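Probable dehydrogenase (PDB 3MOI) probably works as an NAD(P)-dependent oxidoreductase of the GFO/IDH/MocA type, pairing a Rossmann domain with a C-terminal domain, although its substrate is not known. Local coordinates at residues A[25-30]-A[347-352]; A[41-46]-A[278-283]; A[123-128]-A[358-363]. All coordinates share one frame; numbering follows the deposited sequence.

Contact 1 (A[25-30]-A[347-352]); sequences HPDAQI and ELRDAI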
ATOM      1  N   HIS A  25      28.379   8.340  20.494  1.00 45.08           N
ATOM      2  CA  HIS A  25      29.136   7.791  19.378  1.00 43.66           C
ATOM      3  C   HIS A  25      30.638   7.981  19.640  1.00 44.44           C
ATOM      4  O   HIS A  25      31.123   9.100  20.068  1.00 43.88           O
ATOM      5  CB  HIS A  25      28.691   8.378  18.050  1.00 42.84           C
ATOM      6  CG  HIS A  25      29.087   7.580  16.838  1.00 38.55           C
ATOM      7  ND1 HIS A  25      30.392   7.369  16.474  1.00 34.59           N
ATOM      8  CD2 HIS A  25      28.341   7.055  15.834  1.00 36.63           C
ATOM      9  CE1 HIS A  25      30.435   6.695  15.338  1.00 31.29           C
ATOM     10  NE2 HIS A  25      29.203   6.499  14.923  1.00 31.81           N
ATOM     11  N   PRO A  26      31.361   6.870  19.448  1.00 44.50           N
ATOM     12  CA  PRO A  26      32.764   6.747  19.734  1.00 44.77           C
ATOM     13  C   PRO A  26      33.636   7.390  18.712  1.00 44.62           C
ATOM     14  O   PRO A  26      34.808   7.652  18.996  1.00 45.83           O
ATOM     15  CB  PRO A  26      33.015   5.219  19.763  1.00 44.62           C
ATOM     16  CG  PRO A  26      31.896   4.625  18.996  1.00 45.10           C
ATOM     17  CD  PRO A  26      30.731   5.551  19.206  1.00 45.12           C
ATOM     18  N   ASP A  27      33.131   7.651  17.530  1.00 44.10           N
ATOM     19  CA  ASP A  27      33.979   8.348  16.570  1.00 43.96           C
ATOM     20  C   ASP A  27      33.658   9.838  16.487  1.00 43.28           C
ATOM     21  O   ASP A  27      34.088  10.516  15.534  1.00 42.84           O
ATOM     22  CB  ASP A  27      33.908   7.665  15.206  1.00 44.57           C
ATOM     23  CG  ASP A  27      34.284   6.204  15.286  1.00 45.14           C
ATOM     24  OD1 ASP A  27      35.217   5.937  16.075  1.00 45.53           O
ATOM     25  OD2 ASP A  27      33.631   5.352  14.603  1.00 44.00           O
ATOM     26  N   ALA A  28      32.944  10.344  17.507  1.00 42.18           N
ATOM     27  CA  ALA A  28      32.433  11.694  17.478  1.00 41.68           C
ATOM     28  C   ALA A  28      32.403  12.310  18.860  1.00 41.85           C
ATOM     29  O   ALA A  28      31.940  11.685  19.854  1.00 43.43           O
ATOM     30  CB  ALA A  28      31.033  11.718  16.888  1.00 41.75           C
ATOM     31  N   GLN A  29      32.832  13.572  18.865  1.00 41.04           N
ATOM     32  CA  GLN A  29      32.904  14.436  20.013  1.00 40.28           C
ATOM     33  C   GLN A  29      32.212  15.753  19.649  1.00 38.87           C
ATOM     34  O   GLN A  29      32.595  16.401  18.674  1.00 37.72           O
ATOM     35  CB  GLN A  29      34.392  14.716  20.306  1.00 40.48           C
ATOM     36  CG  GLN A  29      34.681  15.413  21.651  1.00 44.60           C
ATOM     37  CD  GLN A  29      33.910  14.806  22.870  1.00 50.88           C
ATOM     38  OE1 GLN A  29      33.346  15.562  23.691  1.00 53.74           O
ATOM     39  NE2 GLN A  29      33.901  13.448  22.998  1.00 51.06           N
ATOM     40  N   ILE A  30      31.212  16.150  20.429  1.00 37.74           N
ATOM     41  CA  ILE A  30      30.702  17.507  20.396  1.00 37.41           C
ATOM     42  C   ILE A  30      31.725  18.453  21.064  1.00 37.51           C
ATOM     43  O   ILE A  30      32.203  18.213  22.161  1.00 37.29           O
ATOM     44  CB  ILE A  30      29.411  17.661  21.144  1.00 37.44           C
ATOM     45  CG1 ILE A  30      28.336  16.755  20.539  1.00 38.92           C
ATOM     46  CG2 ILE A  30      28.936  19.093  21.057  1.00 37.01           C
ATOM     47  CD1 ILE A  30      27.093  16.602  21.418  1.00 40.52           C
ATOM     48  N   GLU A 347      28.348   7.508   7.914  1.00 33.76           N
ATOM     49  CA  GLU A 347      28.453   7.814   6.508  1.00 33.50           C
ATOM     50  C   GLU A 347      29.450   8.957   6.309  1.00 33.15           C
ATOM     51  O   GLU A 347      30.302   8.857   5.476  1.00 33.68           O
ATOM     52  CB  GLU A 347      27.109   8.142   5.920  1.00 33.25           C
ATOM     53  CG  GLU A 347      27.176   8.205   4.474  1.00 32.67           C
ATOM     54  CD  GLU A 347      25.857   8.562   3.823  1.00 35.32           C
ATOM     55  OE1 GLU A 347      25.871   8.727   2.562  1.00 36.46           O
ATOM     56  OE2 GLU A 347      24.822   8.663   4.542  1.00 33.13           O
ATOM     57  N   LEU A 348      29.416   9.993   7.127  1.00 32.91           N
ATOM     58  CA  LEU A 348      30.447  11.049   6.987  1.00 33.50           C
ATOM     59  C   LEU A 348      31.876  10.577   7.284  1.00 33.21           C
ATOM     60  O   LEU A 348      32.806  10.851   6.489  1.00 32.67           O
ATOM     61  CB  LEU A 348      30.176  12.196   7.921  1.00 33.15           C
ATOM     62  CG  LEU A 348      30.199  13.639   7.497  1.00 32.73           C
ATOM     63  CD1 LEU A 348      30.850  14.420   8.644  1.00 25.24           C
ATOM     64  CD2 LEU A 348      30.744  13.937   6.164  1.00 27.14           C
ATOM     65  N   ARG A 349      32.043   9.870   8.414  1.00 33.45           N
ATOM     66  CA  ARG A 349      33.376   9.370   8.823  1.00 33.75           C
ATOM     67  C   ARG A 349      33.980   8.630   7.684  1.00 32.78           C
ATOM     68  O   ARG A 349      35.110   8.873   7.310  1.00 33.20           O
ATOM     69  CB  ARG A 349      33.315   8.446  10.047  1.00 34.20           C
ATOM     70  CG  ARG A 349      34.747   7.897  10.493  1.00 36.99           C
ATOM     71  CD  ARG A 349      34.802   6.271  10.664  1.00 42.10           C
ATOM     72  NE  ARG A 349      33.684   5.878  11.535  1.00 43.41           N
ATOM     73  CZ  ARG A 349      32.640   5.112  11.217  1.00 41.25           C
ATOM     74  NH1 ARG A 349      32.520   4.483  10.048  1.00 41.28           N
ATOM     75  NH2 ARG A 349      31.712   4.949  12.132  1.00 42.57           N
ATOM     76  N   ASP A 350      33.201   7.716   7.147  1.00 32.72           N
ATOM     77  CA  ASP A 350      33.609   6.913   6.037  1.00 33.61           C
ATOM     78  C   ASP A 350      34.049   7.730   4.849  1.00 33.42           C
ATOM     79  O   ASP A 350      35.033   7.393   4.189  1.00 34.15           O
ATOM     80  CB  ASP A 350      32.473   5.969   5.614  1.00 34.31           C
ATOM     81  CG  ASP A 350      32.421   4.676   6.451  1.00 36.23           C
ATOM     82  OD1 ASP A 350      33.319   4.447   7.273  1.00 40.07           O
ATOM     83  OD2 ASP A 350      31.468   3.882   6.277  1.00 42.75           O
ATOM     84  N   ALA A 351      33.341   8.821   4.587  1.00 32.99           N
ATOM     85  CA  ALA A 351      33.691   9.705   3.513  1.00 31.95           C
ATOM     86  C   ALA A 351      34.991  10.439   3.784  1.00 31.84           C
ATOM     87  O   ALA A 351      35.880  10.513   2.937  1.00 30.21           O
ATOM     88  CB  ALA A 351      32.566  10.650   3.305  1.00 32.55           C
ATOM     89  N   ILE A 352      35.112  10.992   4.986  1.00 32.52           N
ATOM     90  CA  ILE A 352      36.307  11.759   5.340  1.00 31.82           C
ATOM     91  C   ILE A 352      37.490  10.826   5.333  1.00 32.92           C
ATOM     92  O   ILE A 352      38.556  11.197   4.883  1.00 33.39           O
ATOM     93  CB  ILE A 352      36.178  12.350   6.750  1.00 31.94           C
ATOM     94  CG1 ILE A 352      35.060  13.397   6.789  1.00 31.20           C
ATOM     95  CG2 ILE A 352      37.579  12.955   7.219  1.00 31.32           C
ATOM     96  CD1 ILE A 352      34.521  13.773   8.203  1.00 28.57           C
TER

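Contact 2 (A[41-46]-A[278-283]); sequences RERFGK and YGFGGP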
ATOM      1  N   ARG A  41      21.008  27.938  24.247  1.00 44.66           N
ATOM      2  CA  ARG A  41      22.426  27.823  23.998  1.00 44.89           C
ATOM      3  C   ARG A  41      23.191  27.596  25.304  1.00 45.72           C
ATOM      4  O   ARG A  41      24.036  26.703  25.404  1.00 45.72           O
ATOM      5  CB  ARG A  41      22.816  29.140  23.367  1.00 44.38           C
ATOM      6  CG  ARG A  41      24.150  29.289  22.952  1.00 42.42           C
ATOM      7  CD  ARG A  41      24.491  30.766  22.815  1.00 43.47           C
ATOM      8  NE  ARG A  41      23.432  31.558  22.204  1.00 45.97           N
ATOM      9  CZ  ARG A  41      23.387  32.893  22.179  1.00 45.39           C
ATOM     10  NH1 ARG A  41      24.328  33.643  22.729  1.00 37.70           N
ATOM     11  NH2 ARG A  41      22.352  33.474  21.584  1.00 48.67           N
ATOM     12  N   GLU A  42      22.870  28.409  26.304  1.00 46.32           N
ATOM     13  CA  GLU A  42      23.638  28.485  27.563  1.00 47.01           C
ATOM     14  C   GLU A  42      23.404  27.211  28.367  1.00 45.75           C
ATOM     15  O   GLU A  42      24.327  26.562  28.845  1.00 44.23           O
ATOM     16  CB  GLU A  42      23.164  29.699  28.373  1.00 47.73           C
ATOM     17  CG  GLU A  42      24.255  30.395  29.170  1.00 53.89           C
ATOM     18  CD  GLU A  42      24.828  31.651  28.457  1.00 60.03           C
ATOM     19  OE1 GLU A  42      24.063  32.675  28.367  1.00 63.89           O
ATOM     20  OE2 GLU A  42      26.022  31.600  28.020  1.00 59.59           O
ATOM     21  N   ARG A  43      22.132  26.845  28.460  1.00 45.56           N
ATOM     22  CA  ARG A  43      21.697  25.605  29.107  1.00 45.18           C
ATOM     23  C   ARG A  43      22.453  24.440  28.452  1.00 44.21           C
ATOM     24  O   ARG A  43      23.114  23.636  29.133  1.00 43.74           O
ATOM     25  CB  ARG A  43      20.175  25.489  29.000  1.00 45.44           C
ATOM     26  CG  ARG A  43      19.462  24.961  30.257  1.00 47.69           C
ATOM     27  CD  ARG A  43      18.218  25.830  30.724  1.00 49.32           C
ATOM     28  NE  ARG A  43      17.456  26.524  29.661  1.00 51.30           N
ATOM     29  CZ  ARG A  43      16.755  25.917  28.681  1.00 52.84           C
ATOM     30  NH1 ARG A  43      16.726  24.577  28.563  1.00 51.92           N
ATOM     31  NH2 ARG A  43      16.094  26.655  27.779  1.00 51.89           N
ATOM     32  N   PHE A  44      22.449  24.417  27.124  1.00 43.23           N
ATOM     33  CA  PHE A  44      23.169  23.383  26.384  1.00 42.74           C
ATOM     34  C   PHE A  44      24.695  23.405  26.601  1.00 42.57           C
ATOM     35  O   PHE A  44      25.331  22.365  26.791  1.00 41.84           O
ATOM     36  CB  PHE A  44      22.837  23.497  24.904  1.00 43.45           C
ATOM     37  CG  PHE A  44      23.331  22.367  24.104  1.00 41.47           C
ATOM     38  CD1 PHE A  44      22.569  21.247  23.954  1.00 39.98           C
ATOM     39  CD2 PHE A  44      24.567  22.429  23.499  1.00 41.57           C
ATOM     40  CE1 PHE A  44      23.027  20.182  23.212  1.00 41.11           C
ATOM     41  CE2 PHE A  44      25.038  21.372  22.751  1.00 42.19           C
ATOM     42  CZ  PHE A  44      24.259  20.234  22.612  1.00 40.34           C
ATOM     43  N   GLY A  45      25.289  24.585  26.605  1.00 42.75           N
ATOM     44  CA  GLY A  45      26.694  24.689  26.958  1.00 43.09           C
ATOM     45  C   GLY A  45      27.043  24.110  28.339  1.00 43.76           C
ATOM     46  O   GLY A  45      28.095  23.471  28.468  1.00 44.10           O
ATOM     47  N   LYS A  46      26.201  24.353  29.359  1.00 43.83           N
ATOM     48  CA  LYS A  46      26.420  23.803  30.713  1.00 44.26           C
ATOM     49  C   LYS A  46      26.362  22.280  30.675  1.00 44.05           C
ATOM     50  O   LYS A  46      27.277  21.616  31.110  1.00 44.26           O
ATOM     51  CB  LYS A  46      25.373  24.309  31.772  1.00 44.74           C
ATOM     52  CG  LYS A  46      25.816  25.503  32.687  1.00 45.69           C
ATOM     53  CD  LYS A  46      24.766  25.964  33.727  1.00 47.98           C
ATOM     54  CE  LYS A  46      25.407  26.656  35.014  1.00 50.16           C
ATOM     55  NZ  LYS A  46      24.426  27.062  36.123  1.00 49.29           N
ATOM     56  N   TYR A 278       9.225  19.845  22.967  1.00 66.11           N
ATOM     57  CA  TYR A 278      10.265  19.311  22.091  1.00 66.57           C
ATOM     58  C   TYR A 278      11.610  20.099  22.202  1.00 65.94           C
ATOM     59  O   TYR A 278      12.607  19.742  21.582  1.00 65.63           O
ATOM     60  CB  TYR A 278       9.725  19.225  20.640  1.00 66.89           C
ATOM     61  CG  TYR A 278       8.649  18.137  20.430  1.00 68.53           C
ATOM     62  CD1 TYR A 278       8.998  16.793  20.290  1.00 69.28           C
ATOM     63  CD2 TYR A 278       7.296  18.460  20.385  1.00 70.21           C
ATOM     64  CE1 TYR A 278       8.038  15.806  20.106  1.00 70.51           C
ATOM     65  CE2 TYR A 278       6.322  17.475  20.192  1.00 71.39           C
ATOM     66  CZ  TYR A 278       6.700  16.154  20.056  1.00 71.66           C
ATOM     67  OH  TYR A 278       5.743  15.187  19.879  1.00 71.59           O
ATOM     68  N   GLY A 279      11.639  21.148  23.015  1.00 65.36           N
ATOM     69  CA  GLY A 279      12.873  21.884  23.255  1.00 65.13           C
ATOM     70  C   GLY A 279      13.887  21.121  24.099  1.00 64.77           C
ATOM     71  O   GLY A 279      13.612  20.011  24.604  1.00 64.35           O
ATOM     72  N   PHE A 280      15.066  21.726  24.248  1.00 64.39           N
ATOM     73  CA  PHE A 280      16.151  21.117  25.028  1.00 64.02           C
ATOM     74  C   PHE A 280      15.874  21.199  26.527  1.00 64.32           C
ATOM     75  O   PHE A 280      15.669  22.293  27.052  1.00 63.69           O
ATOM     76  CB  PHE A 280      17.519  21.766  24.736  1.00 63.48           C
ATOM     77  CG  PHE A 280      18.618  21.169  25.541  1.00 60.94           C
ATOM     78  CD1 PHE A 280      19.015  19.866  25.314  1.00 60.00           C
ATOM     79  CD2 PHE A 280      19.185  21.861  26.584  1.00 59.83           C
ATOM     80  CE1 PHE A 280      20.000  19.265  26.090  1.00 60.54           C
ATOM     81  CE2 PHE A 280      20.175  21.274  27.372  1.00 60.40           C
ATOM     82  CZ  PHE A 280      20.574  19.965  27.131  1.00 60.17           C
ATOM     83  N   GLY A 281      15.908  20.049  27.206  1.00 64.89           N
ATOM     84  CA  GLY A 281      15.601  19.999  28.640  1.00 65.71           C
ATOM     85  C   GLY A 281      14.104  19.983  28.942  1.00 66.51           C
ATOM     86  O   GLY A 281      13.707  20.111  30.092  1.00 65.90           O
ATOM     87  N   GLY A 282      13.275  19.846  27.905  1.00 67.72           N
ATOM     88  CA  GLY A 282      11.860  19.619  28.070  1.00 68.83           C
ATOM     89  C   GLY A 282      11.602  18.137  28.306  1.00 70.21           C
ATOM     90  O   GLY A 282      12.557  17.360  28.448  1.00 69.70           O
ATOM     91  N   PRO A 283      10.306  17.740  28.347  1.00 72.06           N
ATOM     92  CA  PRO A 283       9.855  16.373  28.633  1.00 73.11           C
ATOM     93  C   PRO A 283      10.609  15.311  27.864  1.00 74.42           C
ATOM     94  O   PRO A 283      11.146  14.391  28.476  1.00 74.43           O
ATOM     95  CB  PRO A 283       8.379  16.380  28.196  1.00 73.00           C
ATOM     96  CG  PRO A 283       7.936  17.783  28.320  1.00 72.67           C
ATOM     97  CD  PRO A 283       9.165  18.663  28.169  1.00 72.32           C
TER

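Contact 3 (A[123-128]-A[358-363]); sequences SRSHDP and ALRDAR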
ATOM      1  N   SER A 123      18.084  10.838   7.641  1.00 41.64           N
ATOM      2  CA  SER A 123      16.889  10.319   7.124  1.00 42.37           C
ATOM      3  C   SER A 123      16.600   8.938   7.721  1.00 41.85           C
ATOM      4  O   SER A 123      17.467   8.250   8.314  1.00 40.32           O
ATOM      5  CB  SER A 123      16.878  10.330   5.584  1.00 42.99           C
ATOM      6  OG  SER A 123      17.634   9.296   5.034  1.00 43.97           O
ATOM      7  N   ARG A 124      15.361   8.529   7.529  1.00 40.92           N
ATOM      8  CA  ARG A 124      14.972   7.190   7.913  1.00 40.34           C
ATOM      9  C   ARG A 124      15.668   6.249   6.974  1.00 39.74           C
ATOM     10  O   ARG A 124      15.708   5.080   7.245  1.00 39.56           O
ATOM     11  CB  ARG A 124      13.472   7.048   7.851  1.00 40.77           C
ATOM     12  CG  ARG A 124      12.766   7.960   8.866  1.00 43.37           C
ATOM     13  CD  ARG A 124      12.425   7.215  10.128  1.00 47.99           C
ATOM     14  NE  ARG A 124      13.546   7.205  11.080  1.00 53.25           N
ATOM     15  CZ  ARG A 124      13.577   7.914  12.209  1.00 53.56           C
ATOM     16  NH1 ARG A 124      14.620   7.848  13.031  1.00 53.28           N
ATOM     17  NH2 ARG A 124      12.550   8.690  12.524  1.00 54.06           N
ATOM     18  N   SER A 125      16.251   6.731   5.866  1.00 39.47           N
ATOM     19  CA  SER A 125      17.095   5.838   5.054  1.00 39.64           C
ATOM     20  C   SER A 125      18.437   5.485   5.701  1.00 38.16           C
ATOM     21  O   SER A 125      19.110   4.520   5.308  1.00 38.24           O
ATOM     22  CB  SER A 125      17.270   6.338   3.614  1.00 40.17           C
ATOM     23  OG  SER A 125      18.133   7.444   3.522  1.00 44.59           O
ATOM     24  N   HIS A 126      18.835   6.236   6.715  1.00 36.98           N
ATOM     25  CA  HIS A 126      19.958   5.771   7.536  1.00 36.43           C
ATOM     26  C   HIS A 126      19.552   4.631   8.511  1.00 35.38           C
ATOM     27  O   HIS A 126      20.433   3.974   9.060  1.00 35.26           O
ATOM     28  CB  HIS A 126      20.564   6.920   8.338  1.00 36.30           C
ATOM     29  CG  HIS A 126      21.157   7.973   7.500  1.00 35.43           C
ATOM     30  ND1 HIS A 126      22.423   7.873   6.959  1.00 36.98           N
ATOM     31  CD2 HIS A 126      20.652   9.158   7.085  1.00 37.29           C
ATOM     32  CE1 HIS A 126      22.672   8.958   6.248  1.00 36.00           C
ATOM     33  NE2 HIS A 126      21.608   9.749   6.300  1.00 36.62           N
ATOM     34  N   ASP A 127      18.248   4.441   8.741  1.00 34.91           N
ATOM     35  CA  ASP A 127      17.780   3.340   9.548  1.00 35.37           C
ATOM     36  C   ASP A 127      18.477   2.082   9.098  1.00 35.46           C
ATOM     37  O   ASP A 127      18.493   1.797   7.915  1.00 35.85           O
ATOM     38  CB  ASP A 127      16.292   3.092   9.416  1.00 35.05           C
ATOM     39  CG  ASP A 127      15.453   4.152  10.093  1.00 37.47           C
ATOM     40  OD1 ASP A 127      16.065   5.074  10.670  1.00 34.35           O
ATOM     41  OD2 ASP A 127      14.173   4.090   9.976  1.00 41.88           O
ATOM     42  N   PRO A 128      19.049   1.308  10.036  1.00 35.57           N
ATOM     43  CA  PRO A 128      19.714   0.071   9.581  1.00 35.75           C
ATOM     44  C   PRO A 128      18.790  -0.908   8.911  1.00 34.85           C
ATOM     45  O   PRO A 128      19.239  -1.677   8.101  1.00 36.10           O
ATOM     46  CB  PRO A 128      20.269  -0.560  10.885  1.00 35.84           C
ATOM     47  CG  PRO A 128      20.350   0.574  11.853  1.00 36.02           C
ATOM     48  CD  PRO A 128      19.187   1.505  11.483  1.00 35.65           C
ATOM     49  N   ALA A 358      30.312   9.710   0.272  1.00 33.86           N
ATOM     50  CA  ALA A 358      28.952   9.769   0.763  1.00 34.00           C
ATOM     51  C   ALA A 358      27.929   9.407  -0.348  1.00 34.38           C
ATOM     52  O   ALA A 358      28.072   9.816  -1.458  1.00 35.92           O
ATOM     53  CB  ALA A 358      28.707  11.131   1.261  1.00 33.16           C
ATOM     54  N   LEU A 359      26.906   8.633  -0.042  1.00 34.04           N
ATOM     55  CA  LEU A 359      25.780   8.387  -0.956  1.00 32.77           C
ATOM     56  C   LEU A 359      24.816   9.590  -0.980  1.00 32.83           C
ATOM     57  O   LEU A 359      24.416  10.048  -2.056  1.00 32.38           O
ATOM     58  CB  LEU A 359      25.017   7.179  -0.477  1.00 31.43           C
ATOM     59  CG  LEU A 359      23.789   6.722  -1.282  1.00 34.30           C
ATOM     60  CD1 LEU A 359      24.046   6.374  -2.800  1.00 26.07           C
ATOM     61  CD2 LEU A 359      23.116   5.543  -0.478  1.00 31.77           C
ATOM     62  N   ARG A 360      24.425  10.061   0.210  1.00 31.82           N
ATOM     63  CA  ARG A 360      23.472  11.113   0.328  1.00 31.96           C
ATOM     64  C   ARG A 360      24.127  12.508   0.326  1.00 31.56           C
ATOM     65  O   ARG A 360      24.082  13.290   1.311  1.00 29.65           O
ATOM     66  CB  ARG A 360      22.632  10.914   1.569  1.00 33.11           C
ATOM     67  CG  ARG A 360      21.891   9.555   1.585  1.00 35.89           C
ATOM     68  CD  ARG A 360      21.289   9.221   2.932  1.00 39.08           C
ATOM     69  NE  ARG A 360      20.901   7.808   2.944  1.00 44.94           N
ATOM     70  CZ  ARG A 360      21.736   6.765   3.028  1.00 45.41           C
ATOM     71  NH1 ARG A 360      23.050   6.921   3.172  1.00 46.53           N
ATOM     72  NH2 ARG A 360      21.236   5.548   2.998  1.00 46.73           N
ATOM     73  N   ASP A 361      24.706  12.841  -0.814  1.00 30.80           N
ATOM     74  CA  ASP A 361      25.429  14.081  -0.898  1.00 31.20           C
ATOM     75  C   ASP A 361      24.454  15.209  -1.293  1.00 30.07           C
ATOM     76  O   ASP A 361      23.232  15.067  -1.246  1.00 29.45           O
ATOM     77  CB  ASP A 361      26.565  13.926  -1.901  1.00 31.32           C
ATOM     78  CG  ASP A 361      26.070  13.949  -3.322  1.00 35.44           C
ATOM     79  OD1 ASP A 361      24.940  13.449  -3.586  1.00 33.37           O
ATOM     80  OD2 ASP A 361      26.801  14.540  -4.167  1.00 45.79           O
ATOM     81  N   ALA A 362      24.998  16.348  -1.675  1.00 30.30           N
ATOM     82  CA  ALA A 362      24.127  17.510  -1.978  1.00 29.82           C
ATOM     83  C   ALA A 362      23.303  17.208  -3.242  1.00 29.61           C
ATOM     84  O   ALA A 362      22.132  17.577  -3.273  1.00 30.30           O
ATOM     85  CB  ALA A 362      24.893  18.760  -2.072  1.00 27.32           C
ATOM     86  N   ARG A 363      23.866  16.468  -4.222  1.00 28.92           N
ATOM     87  CA  ARG A 363      23.135  16.155  -5.440  1.00 27.89           C
ATOM     88  C   ARG A 363      22.011  15.191  -5.171  1.00 28.31           C
ATOM     89  O   ARG A 363      21.028  15.235  -5.835  1.00 30.16           O
ATOM     90  CB  ARG A 363      24.042  15.601  -6.517  1.00 26.77           C
ATOM     91  CG  ARG A 363      24.838  16.675  -7.245  1.00 30.24           C
ATOM     92  CD  ARG A 363      26.144  16.130  -7.825  1.00 31.26           C
ATOM     93  NE  ARG A 363      26.980  17.199  -8.316  1.00 29.90           N
ATOM     94  CZ  ARG A 363      26.829  17.804  -9.505  1.00 30.79           C
ATOM     95  NH1 ARG A 363      25.890  17.424 -10.333  1.00 29.25           N
ATOM     96  NH2 ARG A 363      27.647  18.792  -9.860  1.00 26.71           N
TER

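Contact 1 (A[25-30]-A[347-352])
Asp-27 and Arg-349 carry the charged part of this contact through one carboxylate oxygen. Arg-349 NE makes a salt bridge and hydrogen bond to Asp-27 OD2 at 3.1 Å; NH2 adds a weak bond to the same oxygen. The usual coplanar, two-oxygen pairing is absent: carboxylate and guanidinium stand nearly perpendicular, and NE reaches OD2 from above the plane of the acid. Bends at chi2 and chi3 fold the arginine chain so that its far end NH1 can meet Asp-350 OD1 at 2.9 Å. Arg-336 adds a second salt bridge to Asp-27 OD2, and Asp-346 binds Arg-349 NH2.

Among the hydrogen bonds, Asp-27 N points into the ring plane of His-25 and bonds to its ND1 at 2.9 Å (161°), tying down the type I turn from His-25 to Ala-28 that leads into strand 28-34. NE2 of that ring is bonded to Asp-346 as well.

The remaining touch is van der Waals: the ring edge of His-25 brings CE1 to 3.9 Å from Arg-349 NH2.

Acids and arginines thus alternate in a largely buried network fastening helix 340-352 to the turn at the head of a Rossmann strand. An ND1 that accepts is consistent with a neutral histidine beside the arginine, and the nearby acids probably stabilise the guanidinium charge.

Contact 2 (A[41-46]-A[278-283])
Phe-280 points at helix 38-48, its ring swung out opposite its own backbone N (chi1 179°), while Phe-44, also with CG anti to N (chi1 -170°), presents CD1 to it. Arg-43 takes a different course, bending at chi2 and chi3, which turns the edge of the guanidinium toward the carbonyl of Phe-280.

The rings form a T-shaped, edge-to-face pair. The edge of Phe-44 points at the face of Phe-280, with planes at 70° and centroids of the Phe-44 and Phe-280 rings 5.2 Å apart. CD1 of Phe-44 is the atom that does the touching: it hangs 3.8 Å above the plane of the Phe-280 ring, over its centre. Farther along the ring, Phe-280 CE2 lies 3.8 Å from Phe-44 CA, so the aromatic group rests on the helix backbone too.

A polar bond lies beside this pair. Arg-43 NH1 donates to Phe-280 O at 2.9 Å, with the oxygen in the guanidinium plane and the donor tilted from the carbonyl plane; the bond is only moderately straight. Asp-39, one turn earlier in the helix, binds Arg-43 NH2, which would help fix the position of the donor. The accepting carbonyl sits in a type II turn from Gly-279 to Gly-282, in which Gly-281 has positive phi.

Helix 38-48 joins strands 28-34 and 52-53 as a beta-alpha-beta unit of the Rossmann sheet. Phe-44 also stacks on Tyr-48 and touches Ala-19 of helix 12-24, while Phe-280, from the loop between helix 270-278 and strand 302-307, meets Ser-15 on that same helix 12-24.

Contact 3 (A[123-128]-A[358-363])
A one-turn 3-10 segment, residues 124-126 in the link from the last Rossmann strand 118-120 to helix 128-139, meets Arg-360 through Ser-125 and His-126. Arg-360 NE donates to Ser-125 OG at 2.9 Å and 156°, and the oxygen lies slightly out of the guanidinium plane. With chi1 at 74°, OG of Ser-125 sits between the backbone N and the carbonyl carbon and faces the arginine. His-126 comes in from another direction: the extended arginine chain runs over one face of its ring in the opposite sense, with Arg-360 CD 3.4 Å from His-126 NE2. The two flat groups are tilted 40° to each other, and Arg-360 NE sits above the rim of the imidazole, not its centre. Leu-359 CD2 lies over the rim of the opposite face of the guanidinium, 3.6 Å above the Arg-360 plane.

Arg-360 is the centre of an inverse gamma turn, closed by a weak bond from Asp-361 N to Leu-359 O. Asp-361, the last residue of that turn, is the N-cap of helix 362-381, bonding through OD1 to Trp-364 N.

The far end of Arg-360 is held from outside these segments, by a salt bridge from NH1 to Glu-347 and a weak bond from NH2 to Thr-188.

How the contacts relate
Along the chain the segments run 25-30, 41-46, 123-128, 278-283, 347-352, 358-363, so contact 2 is nested within contact 1 and contact 3 crosses both. Strand 28-34 and helix 38-48 follow each other, so contacts 1 and 2 touch successive elements of the Rossmann fold, their nearest atoms about 5 Å apart. Contacts 1 and 3 have centres 14 Å apart and join directly: Glu-347 on helix 340-352 binds Arg-360, just before helix 362-381. The centre of contact 2 lies 23 Å from that of contact 1 and 27 Å from that of contact 3. Late parts of the chain thus return to pack on the Rossmann fold and on the link leaving it.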